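Local coordinates for acetyltransferase (Klebsiella pneumoniae, PDB 5XUN), which is an acetyltransferase of the GNAT family and a toxin-antitoxin toxin that probably acetylates glycyl-tRNA(Gly) using acetyl-CoA, at residues K101-Q104 against G105-W108; V116-V119 against V120-A123. The protein carries 1 engineered substitution. One frame throughout, in Å; residues are numbered along the deposited sequence.

Contact 1. Residues K101-Q104 against G105-W108. With ACO (acetyl coenzyme *a), chain E.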
ATOM      1  N   LYS B 101      19.111  17.845 -13.897  1.00 40.50           N
ATOM      2  CA  LYS B 101      20.053  17.745 -15.014  1.00 32.26           C
ATOM      3  C   LYS B 101      21.498  17.893 -14.559  1.00 26.88           C
ATOM      4  O   LYS B 101      22.391  17.209 -15.073  1.00 33.48           O
ATOM      5  CB  LYS B 101      19.753  18.822 -16.059  1.00 39.84           C
ATOM      6  CG  LYS B 101      18.548  18.608 -16.955  1.00 28.42           C
ATOM      7  CD  LYS B 101      18.418  19.821 -17.889  1.00 38.77           C
ATOM      8  CE  LYS B 101      17.382  19.625 -18.987  1.00 53.29           C
ATOM      9  NZ  LYS B 101      17.866  18.723 -20.074  1.00 62.82           N
ATOM     10  N   SER B 102      21.746  18.773 -13.587  1.00 39.59           N
ATOM     11  CA  SER B 102      23.112  19.011 -13.134  1.00 35.12           C
ATOM     12  C   SER B 102      23.779  17.748 -12.618  1.00 44.37           C
ATOM     13  O   SER B 102      25.009  17.715 -12.500  1.00 43.35           O
ATOM     14  CB  SER B 102      23.137  20.068 -12.028  1.00 45.67           C
ATOM     15  OG  SER B 102      22.823  19.490 -10.772  1.00 46.75           O
ATOM     16  N   VAL B 103      23.002  16.728 -12.268  1.00 38.21           N
ATOM     17  CA  VAL B 103      23.582  15.570 -11.608  1.00 31.16           C
ATOM     18  C   VAL B 103      23.105  14.257 -12.237  1.00 29.40           C
ATOM     19  O   VAL B 103      23.345  13.174 -11.692  1.00 40.55           O
ATOM     20  CB  VAL B 103      23.297  15.660 -10.088  1.00 36.44           C
ATOM     21  CG1 VAL B 103      21.917  15.158  -9.719  1.00 28.89           C
ATOM     22  CG2 VAL B 103      24.368  14.974  -9.282  1.00 45.85           C
ATOM     23  N   GLN B 104      22.501  14.329 -13.421  1.00 32.72           N
ATOM     24  CA  GLN B 104      22.116  13.120 -14.145  1.00 35.37           C
ATOM     25  C   GLN B 104      23.326  12.387 -14.732  1.00 43.95           C
ATOM     26  O   GLN B 104      24.427  12.933 -14.852  1.00 42.93           O
ATOM     27  CB  GLN B 104      21.144  13.452 -15.274  1.00 31.13           C
ATOM     28  CG  GLN B 104      19.814  13.960 -14.790  1.00 39.30           C
ATOM     29  CD  GLN B 104      18.842  14.179 -15.914  1.00 36.02           C
ATOM     30  OE1 GLN B 104      19.155  13.933 -17.078  1.00 39.81           O
ATOM     31  NE2 GLN B 104      17.656  14.667 -15.579  1.00 30.50           N
ATOM     32  N   GLY B 105      23.100  11.119 -15.090  1.00 42.54           N
ATOM     33  CA  GLY B 105      24.109  10.274 -15.708  1.00 40.27           C
ATOM     34  C   GLY B 105      25.212   9.775 -14.804  1.00 41.29           C
ATOM     35  O   GLY B 105      26.267   9.367 -15.300  1.00 39.47           O
ATOM     36  N   GLN B 106      25.011   9.760 -13.490  1.00 29.59           N
ATOM     37  CA  GLN B 106      25.993   9.268 -12.533  1.00 36.86           C
ATOM     38  C   GLN B 106      25.475   8.114 -11.690  1.00 48.78           C
ATOM     39  O   GLN B 106      26.144   7.726 -10.725  1.00 50.54           O
ATOM     40  CB  GLN B 106      26.431  10.387 -11.595  1.00 40.52           C
ATOM     41  CG  GLN B 106      27.024  11.580 -12.270  1.00 48.62           C
ATOM     42  CD  GLN B 106      27.212  12.695 -11.289  1.00 60.39           C
ATOM     43  OE1 GLN B 106      27.415  12.488 -10.094  1.00 58.68           O
ATOM     44  NE2 GLN B 106      27.112  13.902 -11.794  1.00 64.95           N
ATOM     45  N   GLY B 107      24.297   7.574 -12.010  1.00 35.14           N
ATOM     46  CA  GLY B 107      23.733   6.528 -11.190  1.00 43.90           C
ATOM     47  C   GLY B 107      22.817   6.992 -10.077  1.00 38.31           C
ATOM     48  O   GLY B 107      22.340   6.148  -9.305  1.00 30.95           O
ATOM     49  N   TRP B 108      22.567   8.299  -9.948  1.00 33.73           N
ATOM     50  CA  TRP B 108      21.667   8.760  -8.891  1.00 26.15           C
ATOM     51  C   TRP B 108      20.256   8.251  -9.120  1.00 31.06           C
ATOM     52  O   TRP B 108      19.552   7.903  -8.165  1.00 27.71           O
ATOM     53  CB  TRP B 108      21.681  10.284  -8.780  1.00 33.48           C
ATOM     54  CG  TRP B 108      22.949  10.819  -8.218  1.00 28.40           C
ATOM     55  CD1 TRP B 108      23.853  11.631  -8.842  1.00 37.37           C
ATOM     56  CD2 TRP B 108      23.473  10.564  -6.909  1.00 33.91           C
ATOM     57  NE1 TRP B 108      24.902  11.907  -7.994  1.00 41.90           N
ATOM     58  CE2 TRP B 108      24.693  11.258  -6.804  1.00 31.47           C
ATOM     59  CE3 TRP B 108      23.026   9.817  -5.817  1.00 36.14           C
ATOM     60  CZ2 TRP B 108      25.467  11.232  -5.650  1.00 29.16           C
ATOM     61  CZ3 TRP B 108      23.801   9.788  -4.674  1.00 33.23           C
ATOM     62  CH2 TRP B 108      25.005  10.489  -4.599  1.00 35.18           C
TER
HETATM   63  N1A ACO E 201      26.107   3.475 -11.272  1.00 59.17           N
HETATM   64  C2A ACO E 201      25.236   3.344 -12.295  1.00 61.60           C
HETATM   65  N3A ACO E 201      25.290   4.066 -13.432  1.00 64.79           N
HETATM   66  C4A ACO E 201      26.261   4.999 -13.618  1.00 67.89           C
HETATM   67  C5A ACO E 201      27.250   5.197 -12.539  1.00 68.91           C
HETATM   68  C6A ACO E 201      27.123   4.366 -11.319  1.00 68.82           C
HETATM   69  N6A ACO E 201      28.002   4.503 -10.296  1.00 60.87           N
HETATM   70  N7A ACO E 201      28.093   6.158 -12.951  1.00 59.60           N
HETATM   71  C8A ACO E 201      27.677   6.542 -14.177  1.00 60.87           C
HETATM   72  N9A ACO E 201      26.602   5.851 -14.595  1.00 76.24           N
HETATM   73  C1B ACO E 201      25.921   6.083 -15.904  1.00 79.35           C
HETATM   74  C2B ACO E 201      25.835   4.859 -16.807  1.00 76.49           C
HETATM   75  O2B ACO E 201      26.839   4.915 -17.831  1.00 46.51           O
HETATM   76  C3B ACO E 201      24.443   4.926 -17.407  1.00 78.00           C
HETATM   77  O3B ACO E 201      24.498   5.578 -18.675  1.00 92.95           O
HETATM   78  P3B ACO E 201      23.531   5.171 -19.900  1.00 89.81           P
HETATM   79  O7A ACO E 201      24.202   3.969 -20.522  1.00 86.23           O
HETATM   80  O8A ACO E 201      22.205   4.861 -19.244  1.00 82.46           O
HETATM   81  O9A ACO E 201      23.515   6.408 -20.769  1.00 73.63           O
HETATM   82  C4B ACO E 201      23.651   5.827 -16.469  1.00 77.83           C
HETATM   83  O4B ACO E 201      24.586   6.536 -15.655  1.00 63.97           O
HETATM   84  C5B ACO E 201      22.686   5.079 -15.554  1.00 78.83           C
HETATM   85  O5B ACO E 201      21.551   5.913 -15.328  1.00 62.69           O
HETATM   86  P1A ACO E 201      21.427   6.851 -14.022  1.00 44.33           P
HETATM   87  O1A ACO E 201      22.588   7.809 -13.985  1.00 42.85           O
HETATM   88  O2A ACO E 201      21.124   6.010 -12.810  1.00 44.57           O
HETATM   89  O3A ACO E 201      20.091   7.646 -14.405  1.00 49.46           O
HETATM   90  P2A ACO E 201      19.951   9.237 -14.243  1.00 37.68           P
HETATM   91  O4A ACO E 201      20.651   9.695 -12.991  1.00 32.17           O
HETATM   92  O5A ACO E 201      20.261   9.899 -15.564  1.00 53.43           O
HETATM   93  O6A ACO E 201      18.363   9.302 -14.000  1.00 43.11           O
HETATM   94  CBP ACO E 201      16.194   9.582 -14.914  1.00 35.44           C
HETATM   95  CCP ACO E 201      17.488   8.793 -15.004  1.00 32.03           C
HETATM   96  CDP ACO E 201      15.716   9.629 -13.469  1.00 34.28           C
HETATM   97  CEP ACO E 201      15.139   8.935 -15.799  1.00 31.72           C
HETATM   98  CAP ACO E 201      16.546  10.969 -15.439  1.00 36.97           C
HETATM   99  OAP ACO E 201      16.912  10.839 -16.819  1.00 37.48           O
HETATM  100  C9P ACO E 201      15.405  11.935 -15.334  1.00 28.52           C
HETATM  101  O9P ACO E 201      15.192  12.559 -14.303  1.00 36.55           O
HETATM  102  N8P ACO E 201      14.680  12.065 -16.436  1.00 35.14           N
HETATM  103  C7P ACO E 201      13.759  13.162 -16.629  1.00 33.16           C
HETATM  104  C6P ACO E 201      12.437  12.920 -15.915  1.00 35.39           C
HETATM  105  C5P ACO E 201      12.009  11.497 -16.162  1.00 41.55           C
HETATM  106  O5P ACO E 201      11.741  11.115 -17.291  1.00 31.52           O
HETATM  107  N4P ACO E 201      11.957  10.718 -15.084  1.00 32.93           N
HETATM  108  C3P ACO E 201      11.667   9.302 -15.177  1.00 28.47           C
HETATM  109  C2P ACO E 201      10.192   9.024 -15.417  1.00 35.06           C
HETATM  110  S1P ACO E 201       9.489   8.434 -13.912  1.00 55.04           S
HETATM  111  C   ACO E 201       8.190   7.664 -14.586  1.00 28.54           C
HETATM  112  O   ACO E 201       8.217   7.472 -15.787  1.00 25.69           O
HETATM  113  CH3 ACO E 201       7.050   7.246 -13.701  1.00 27.18           C
HETATM  114  O   HOH W   1      22.492  10.382 -12.050  1.00 28.03           O

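Contact 2. Residues V116-V119 against V120-A123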
ATOM      1  N   VAL B 116      13.816   3.210  -3.289  1.00 12.39           N
ATOM      2  CA  VAL B 116      12.415   2.826  -3.465  1.00 17.65           C
ATOM      3  C   VAL B 116      12.213   1.371  -3.074  1.00 23.17           C
ATOM      4  O   VAL B 116      11.265   1.025  -2.359  1.00 19.43           O
ATOM      5  CB  VAL B 116      11.961   3.060  -4.916  1.00 14.59           C
ATOM      6  CG1 VAL B 116      10.553   2.453  -5.137  1.00  8.30           C
ATOM      7  CG2 VAL B 116      12.021   4.542  -5.286  1.00 18.80           C
ATOM      8  N   MET B 117      13.094   0.492  -3.562  1.00 24.93           N
ATOM      9  CA  MET B 117      12.950  -0.938  -3.304  1.00 20.67           C
ATOM     10  C   MET B 117      12.948  -1.235  -1.813  1.00 22.97           C
ATOM     11  O   MET B 117      12.166  -2.064  -1.339  1.00 17.24           O
ATOM     12  CB  MET B 117      14.071  -1.716  -3.989  1.00 19.60           C
ATOM     13  CG  MET B 117      14.060  -1.643  -5.493  1.00 23.02           C
ATOM     14  SD  MET B 117      12.435  -2.005  -6.154  1.00 31.30           S
ATOM     15  CE  MET B 117      12.790  -2.003  -7.910  1.00 31.15           C
ATOM     16  N   ARG B 118      13.830  -0.577  -1.060  1.00 19.24           N
ATOM     17  CA  ARG B 118      13.907  -0.831   0.371  1.00 24.85           C
ATOM     18  C   ARG B 118      12.639  -0.368   1.082  1.00 23.93           C
ATOM     19  O   ARG B 118      12.174  -1.024   2.025  1.00 16.73           O
ATOM     20  CB  ARG B 118      15.143  -0.150   0.953  1.00 25.01           C
ATOM     21  CG  ARG B 118      15.322  -0.382   2.437  1.00 36.31           C
ATOM     22  CD  ARG B 118      16.577   0.287   2.962  1.00 35.79           C
ATOM     23  NE  ARG B 118      17.795  -0.382   2.514  1.00 40.01           N
ATOM     24  CZ  ARG B 118      18.238  -1.537   3.003  1.00 50.71           C
ATOM     25  NH1 ARG B 118      17.562  -2.166   3.958  1.00 46.64           N
ATOM     26  NH2 ARG B 118      19.357  -2.068   2.534  1.00 47.36           N
ATOM     27  N   VAL B 119      12.068   0.762   0.652  1.00 18.39           N
ATOM     28  CA  VAL B 119      10.827   1.240   1.250  1.00 17.03           C
ATOM     29  C   VAL B 119       9.692   0.273   0.954  1.00 12.54           C
ATOM     30  O   VAL B 119       8.902  -0.075   1.839  1.00 18.24           O
ATOM     31  CB  VAL B 119      10.497   2.662   0.761  1.00 16.04           C
ATOM     32  CG1 VAL B 119       9.108   3.067   1.216  1.00 15.05           C
ATOM     33  CG2 VAL B 119      11.535   3.653   1.263  1.00 15.82           C
ATOM     34  N   VAL B 120       9.586  -0.167  -0.298  1.00 13.24           N
ATOM     35  CA  VAL B 120       8.514  -1.080  -0.682  1.00 10.66           C
ATOM     36  C   VAL B 120       8.695  -2.432  -0.004  1.00 19.24           C
ATOM     37  O   VAL B 120       7.716  -3.103   0.354  1.00 12.87           O
ATOM     38  CB  VAL B 120       8.454  -1.209  -2.212  1.00 11.56           C
ATOM     39  CG1 VAL B 120       7.515  -2.330  -2.626  1.00 15.96           C
ATOM     40  CG2 VAL B 120       8.009   0.120  -2.815  1.00 15.75           C
ATOM     41  N   TRP B 121       9.947  -2.861   0.162  1.00 13.64           N
ATOM     42  CA  TRP B 121      10.216  -4.093   0.892  1.00 23.52           C
ATOM     43  C   TRP B 121       9.692  -3.996   2.316  1.00 18.19           C
ATOM     44  O   TRP B 121       8.921  -4.853   2.761  1.00 12.83           O
ATOM     45  CB  TRP B 121      11.717  -4.380   0.886  1.00 18.94           C
ATOM     46  CG  TRP B 121      12.100  -5.640   1.575  1.00 27.85           C
ATOM     47  CD1 TRP B 121      11.570  -6.881   1.378  1.00 24.73           C
ATOM     48  CD2 TRP B 121      13.120  -5.790   2.570  1.00 29.82           C
ATOM     49  NE1 TRP B 121      12.190  -7.793   2.194  1.00 23.69           N
ATOM     50  CE2 TRP B 121      13.146  -7.146   2.937  1.00 32.15           C
ATOM     51  CE3 TRP B 121      14.012  -4.905   3.185  1.00 40.51           C
ATOM     52  CZ2 TRP B 121      14.029  -7.642   3.894  1.00 40.62           C
ATOM     53  CZ3 TRP B 121      14.887  -5.398   4.136  1.00 45.13           C
ATOM     54  CH2 TRP B 121      14.889  -6.752   4.482  1.00 46.18           C
ATOM     55  N   GLY B 122      10.046  -2.915   3.019  1.00 14.32           N
ATOM     56  CA  GLY B 122       9.507  -2.701   4.351  1.00 16.01           C
ATOM     57  C   GLY B 122       7.991  -2.703   4.367  1.00 25.47           C
ATOM     58  O   GLY B 122       7.372  -3.312   5.245  1.00 18.86           O
ATOM     59  N   ALA B 123       7.376  -2.032   3.385  1.00 16.75           N
ATOM     60  CA  ALA B 123       5.922  -1.949   3.322  1.00 10.75           C
ATOM     61  C   ALA B 123       5.286  -3.309   3.067  1.00 14.14           C
ATOM     62  O   ALA B 123       4.215  -3.608   3.610  1.00 12.30           O
ATOM     63  CB  ALA B 123       5.506  -0.953   2.242  1.00  8.94           C
TER

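Contact 1. Residues K101-Q104 against G105-W108
V103 meets W108 where the loop leading into helix 108-126 bends back on itself. CG2 of V103 lies 3.4 Å from both CD1 and NE1 of the W108 indole, and the two side chains cross at about a right angle. That methyl reaches the ring because it stands anti to its backbone nitrogen, with the V103 chi1 of 82° leaving CG1 wedged between N and the carbonyl carbon. At the ring edge and in its plane sits the V103 carbonyl, its O 3.3 Å from CD1 of W108. L5 covers both residues from outside the loop.

The sequence QGQGWG from Q104 onward matches the Q/R-x-x-G-x-G/A signature by which GNAT enzymes grip the pyrophosphate of coenzyme A. Backbone N-H groups do this here: G105 N binds O5A at 3.1 Å, and G107 N binds O1A at 2.6 Å with an N-H...O angle of 154°. G107 is also the N-cap residue of helix 108-126, which puts the diphosphate at the helix N-terminus, where the helix dipole would be expected to favour its negative charge; G109 and E110 contribute further N-H bonds to the cofactor.

Among the other polar contacts, a weak bond runs from W108 NE1 to Q106 OE1 (3.3 Å), bent to 134° at the hydrogen. The extended Q106 chain lies alongside the V103-W108 contact, its amide near V103 O and its NE2 3.9 Å from V103 CG2. Water 1 connects the two halves of the bend, giving one hydrogen to V103 O (2.9 Å) and accepting from the backbone nitrogens of Q106 and W108; it also donates to O1A of acetyl-CoA. The Q104 amide lies beside the pantetheine arm, NE2 3.5 Å from O9P, and NE2 is hydrogen-bonded to the carbonyls of I99 and C23.

Contact 2. Residues V116-V119 against V120-A123
W121 N donates to M117 O over 2.8 Å, with an N-H...O angle of 154°. It is one of four successive i to i+4 bonds of helix 108-126. V120 N bonds to V116 O at 2.9 Å and G122 N to R118 O at 3.0 Å. A123 N completes the set on V119 O at 2.9 Å.

Side chains one turn apart also meet, V116 with V120 at i+4 and R118 with W121 at i+3. V116 and V120 lie side by side and point the same way, with V116 CG1 4.2 Å from V120 CG2. Both rest on L132 of strand 131-135, which identifies this flank as the one facing the sheet. R118 and W121 also run alongside each other: NH1 of R118 comes to the edge of the indole, 4.2 Å from CZ3, and the guanidinium and ring planes stand 77° apart. With CG anti to N in both residues (chi1 -179° in R118), the two chains leave the helix in the same sense. The ring is further held by F172, which stacks on it, and by K125 in a cation-pi contact, while V119 packs on A126 of the second subunit.

The steep angle between planes and the edge approach argue against a stacked arginine and leave a loose R118-W121 contact; the cation-pi interaction on this indole is that of K125.

Contact 1 precedes contact 2 along the chain, and helix 108-126 joins them: 101-108 forms the loop after strand 88-99 and reaches the first helical residue, while 116-123 occupies the middle and later part of the same helix. Their centres are 23 Å apart and their nearest atoms about 9 Å, so they do not touch. Both belong to the beta-alpha-beta unit of strands 88-99 and 131-135, which are parallel neighbours in the mixed sheet. Contact 1 lies at the surface against acetyl-CoA; contact 2 is partly buried between the sheet and helix 165-171. A single helix therefore presents its N-terminus to the cofactor and packs farther along against the protein core.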